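Amidohydrolase (Mycoplasma synoviae, PDB 3OVG) hydrolyses phosphorylated 1,4-lactones such as D-xylono-1,4-lactone 5-phosphate and L-arabino-1,4-lactone 5-phosphate, as well as carboxy 1,4-lactones, with two zinc ions per subunit. Local coordinates at residues Pro209-Asn218 against Thr233-Gly241. Residues are numbered along the deposited sequence; the frame is centred on the assembly and turned at random.
Sequences PDKIQISHLN and TGVTLCFDG. With ZN (zinc ion), chain H.
Gln213-Ser215 runs parallel to Thr236-Cys238: Thr236 N donates to Ile212 O, Ile214 N to Thr236 O (2.8 Å) and Cys238 N to Ile214 O. Ile214 and Leu237 lie on the face away from the barrel interior, where Val235 and Leu217 extend the apolar layer towards the helices. Branched aliphatic residues suit this packing: Ile212 CG2 lies 3.7 Å from Val235 CG1, Ile214 CD1 reaches Val235 CG2, and Leu237 CD2 meets Leu217 CG. The barrel-interior face bears Gln213, Ser215, Thr236 and Cys238. Its polar side chains have partners: Gln213 NE2 bonds to Thr270 OG1, Ser215 OG to the zinc ligand His26, and Thr236 OG1 to Arg326. The small Cys238 fits beside Gln213 and Ser215, its CB 3.6 Å from Gln213 NE2. With helix 223-233 the strands form a beta-alpha-beta unit of the TIM barrel of the phosphotriesterase family, whose metals sit at the C-terminal ends of the strands. There His216, just beyond its strand, binds zinc through NE2 (2.4 Å), while ND1 donates to Asp240 OD2 (2.8 Å, 161° at the hydrogen). The carboxylate stands almost perpendicular to the imidazole, yet OD2 stays near the ring plane and is met on its syn side, though 34° out of the carboxylate plane; this second-shell bond restrains ring rotation and probably makes the imidazole a stronger donor to zinc. Asn218 CG lies between its backbone N and carbonyl carbon (chi1 44°), which turns the amide toward Asp240, whose N donates to Asn218 OD1 (3.0 Å) from above the carbonyl plane.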
loop_
_atom_site.group_PDB
_atom_site.type_symbol
_atom_site.label_atom_id
_atom_site.label_comp_id
_atom_site.label_asym_id
_atom_site.label_seq_id
_atom_site.Cartn_x
_atom_site.Cartn_y
_atom_site.Cartn_z
ATOM N N PRO A 209 41.627 13.136 -6.215
ATOM C CA PRO A 209 40.766 12.615 -7.278
ATOM C C PRO A 209 41.183 11.196 -7.670
ATOM O O PRO A 209 40.385 10.411 -8.144
ATOM C CB PRO A 209 41.053 13.541 -8.477
ATOM C CG PRO A 209 41.808 14.707 -7.935
ATOM C CD PRO A 209 42.396 14.325 -6.626
ATOM N N ASP A 210 42.459 10.894 -7.517
ATOM C CA ASP A 210 42.957 9.587 -7.929
ATOM C C ASP A 210 42.468 8.416 -7.096
ATOM O O ASP A 210 42.645 7.255 -7.498
ATOM C CB ASP A 210 44.484 9.558 -7.930
ATOM C CG ASP A 210 45.035 9.350 -9.303
ATOM O OD1 ASP A 210 44.970 10.323 -10.100
ATOM O OD2 ASP A 210 45.502 8.204 -9.590
ATOM N N LYS A 211 41.905 8.720 -5.935
ATOM C CA LYS A 211 41.414 7.708 -4.980
ATOM C C LYS A 211 39.885 7.528 -5.032
ATOM O O LYS A 211 39.303 6.728 -4.257
ATOM C CB LYS A 211 41.781 8.106 -3.553
ATOM C CG LYS A 211 43.256 8.142 -3.218
ATOM C CD LYS A 211 43.907 6.751 -3.304
ATOM C CE LYS A 211 44.470 6.476 -4.717
ATOM N NZ LYS A 211 45.582 5.498 -4.669
ATOM N N ILE A 212 39.243 8.251 -5.946
ATOM C CA ILE A 212 37.791 8.365 -5.941
ATOM C C ILE A 212 37.136 7.593 -7.067
ATOM O O ILE A 212 37.391 7.857 -8.251
ATOM C CB ILE A 212 37.334 9.847 -6.085
ATOM C CG1 ILE A 212 37.965 10.735 -4.998
ATOM C CG2 ILE A 212 35.765 9.953 -6.193
ATOM C CD1 ILE A 212 37.466 12.189 -5.048
ATOM N N GLN A 213 36.266 6.667 -6.690
ATOM C CA GLN A 213 35.314 6.103 -7.644
ATOM C C GLN A 213 33.884 6.580 -7.382
ATOM O O GLN A 213 33.444 6.727 -6.205
ATOM C CB GLN A 213 35.317 4.587 -7.556
ATOM C CG GLN A 213 36.515 3.913 -8.200
ATOM C CD GLN A 213 36.513 2.428 -7.921
ATOM O OE1 GLN A 213 36.938 1.998 -6.839
ATOM N NE2 GLN A 213 36.040 1.628 -8.893
ATOM N N ILE A 214 33.155 6.810 -8.474
ATOM C CA ILE A 214 31.751 7.141 -8.368
ATOM C C ILE A 214 30.893 6.082 -9.066
ATOM O O ILE A 214 31.028 5.863 -10.269
ATOM C CB ILE A 214 31.433 8.544 -8.912
ATOM C CG1 ILE A 214 32.251 9.606 -8.168
ATOM C CG2 ILE A 214 29.932 8.839 -8.724
ATOM C CD1 ILE A 214 31.848 11.024 -8.537
ATOM N N SER A 215 30.000 5.441 -8.313
ATOM C CA SER A 215 29.226 4.303 -8.837
ATOM C C SER A 215 27.867 4.726 -9.406
ATOM O O SER A 215 27.349 5.797 -9.057
ATOM C CB SER A 215 29.007 3.250 -7.728
ATOM O OG SER A 215 29.951 2.194 -7.822
ATOM N N HIS A 216 27.307 3.846 -10.245
ATOM C CA HIS A 216 25.946 3.923 -10.815
ATOM C C HIS A 216 25.672 4.970 -11.906
ATOM O O HIS A 216 24.509 5.248 -12.215
ATOM C CB HIS A 216 24.878 4.030 -9.743
ATOM C CG HIS A 216 25.105 3.118 -8.592
ATOM N ND1 HIS A 216 25.419 1.785 -8.750
ATOM C CD2 HIS A 216 25.072 3.342 -7.259
ATOM C CE1 HIS A 216 25.602 1.234 -7.567
ATOM N NE2 HIS A 216 25.387 2.154 -6.644
ATOM N N LEU A 217 26.711 5.500 -12.532
ATOM C CA LEU A 217 26.457 6.470 -13.572
ATOM C C LEU A 217 25.725 5.771 -14.722
ATOM O O LEU A 217 25.087 6.429 -15.532
ATOM C CB LEU A 217 27.756 7.099 -14.083
ATOM C CG LEU A 217 28.250 8.334 -13.316
ATOM C CD1 LEU A 217 27.278 9.511 -13.540
ATOM C CD2 LEU A 217 28.456 8.034 -11.848
ATOM N N ASN A 218 25.831 4.444 -14.794
ATOM C CA ASN A 218 25.099 3.678 -15.813
ATOM C C ASN A 218 23.578 3.914 -15.793
ATOM O O ASN A 218 22.879 3.670 -16.798
ATOM C CB ASN A 218 25.414 2.187 -15.661
ATOM C CG ASN A 218 25.376 1.754 -14.214
ATOM O OD1 ASN A 218 26.303 2.044 -13.448
ATOM N ND2 ASN A 218 24.270 1.088 -13.809
ATOM N N THR A 233 37.070 16.689 -13.248
ATOM C CA THR A 233 37.471 16.290 -11.889
ATOM C C THR A 233 38.551 15.213 -11.798
ATOM O O THR A 233 39.309 15.158 -10.818
ATOM C CB THR A 233 36.263 15.853 -11.053
ATOM O OG1 THR A 233 35.780 14.568 -11.515
ATOM C CG2 THR A 233 35.150 16.917 -11.152
ATOM N N GLY A 234 38.629 14.368 -12.816
ATOM C CA GLY A 234 39.662 13.353 -12.876
ATOM C C GLY A 234 39.315 12.113 -12.063
ATOM O O GLY A 234 40.178 11.256 -11.822
ATOM N N VAL A 235 38.069 12.015 -11.608
ATOM C CA VAL A 235 37.650 10.856 -10.822
ATOM C C VAL A 235 37.436 9.681 -11.768
ATOM O O VAL A 235 37.616 9.809 -12.977
ATOM C CB VAL A 235 36.382 11.121 -9.970
ATOM C CG1 VAL A 235 36.643 12.234 -8.938
ATOM C CG2 VAL A 235 35.177 11.442 -10.855
ATOM N N THR A 236 37.096 8.526 -11.208
ATOM C CA THR A 236 36.863 7.305 -11.996
ATOM C C THR A 236 35.385 6.909 -11.823
ATOM O O THR A 236 34.820 6.967 -10.702
ATOM C CB THR A 236 37.828 6.175 -11.536
ATOM O OG1 THR A 236 39.175 6.578 -11.786
ATOM C CG2 THR A 236 37.543 4.813 -12.209
ATOM N N LEU A 237 34.752 6.575 -12.939
ATOM C CA LEU A 237 33.367 6.116 -12.947
ATOM C C LEU A 237 33.363 4.598 -12.816
ATOM O O LEU A 237 33.939 3.916 -13.644
ATOM C CB LEU A 237 32.645 6.557 -14.252
ATOM C CG LEU A 237 32.716 8.066 -14.548
ATOM C CD1 LEU A 237 31.934 8.506 -15.800
ATOM C CD2 LEU A 237 32.293 8.888 -13.298
ATOM N N CYS A 238 32.760 4.078 -11.746
ATOM C CA CYS A 238 32.571 2.638 -11.581
ATOM C C CYS A 238 31.203 2.253 -12.110
ATOM O O CYS A 238 30.199 2.509 -11.483
ATOM C CB CYS A 238 32.694 2.207 -10.113
ATOM S SG CYS A 238 32.501 0.403 -9.894
ATOM N N PHE A 239 31.152 1.633 -13.283
ATOM C CA PHE A 239 29.871 1.239 -13.834
ATOM C C PHE A 239 29.418 -0.104 -13.331
ATOM O O PHE A 239 30.191 -1.064 -13.347
ATOM C CB PHE A 239 29.949 1.164 -15.371
ATOM C CG PHE A 239 30.100 2.485 -16.014
ATOM C CD1 PHE A 239 29.038 3.389 -16.018
ATOM C CD2 PHE A 239 31.299 2.850 -16.617
ATOM C CE1 PHE A 239 29.164 4.630 -16.634
ATOM C CE2 PHE A 239 31.429 4.096 -17.224
ATOM C CZ PHE A 239 30.361 4.983 -17.225
ATOM N N ASP A 240 28.146 -0.207 -12.955
ATOM C CA ASP A 240 27.506 -1.516 -13.030
ATOM C C ASP A 240 26.501 -1.417 -14.191
ATOM O O ASP A 240 26.660 -0.541 -15.046
ATOM C CB ASP A 240 26.862 -1.874 -11.704
ATOM C CG ASP A 240 25.794 -0.893 -11.323
ATOM O OD1 ASP A 240 24.612 -1.272 -11.421
ATOM O OD2 ASP A 240 26.130 0.251 -10.937
ATOM N N GLY A 241 25.484 -2.285 -14.236
ATOM C CA GLY A 241 24.487 -2.244 -15.310
ATOM C C GLY A 241 24.310 -3.488 -16.186
ATOM O O GLY A 241 23.228 -3.738 -16.740
HETATM ZN ZN ZN H . 24.697 1.497 -4.454
HETATM O O HOH W 1 40.588 8.665 -10.630
HETATM O O HOH W 2 29.364 4.789 -12.460
HETATM O O HOH W 3 29.060 0.203 -9.374
HETATM O O HOH W 4 24.073 -0.742 -5.321
#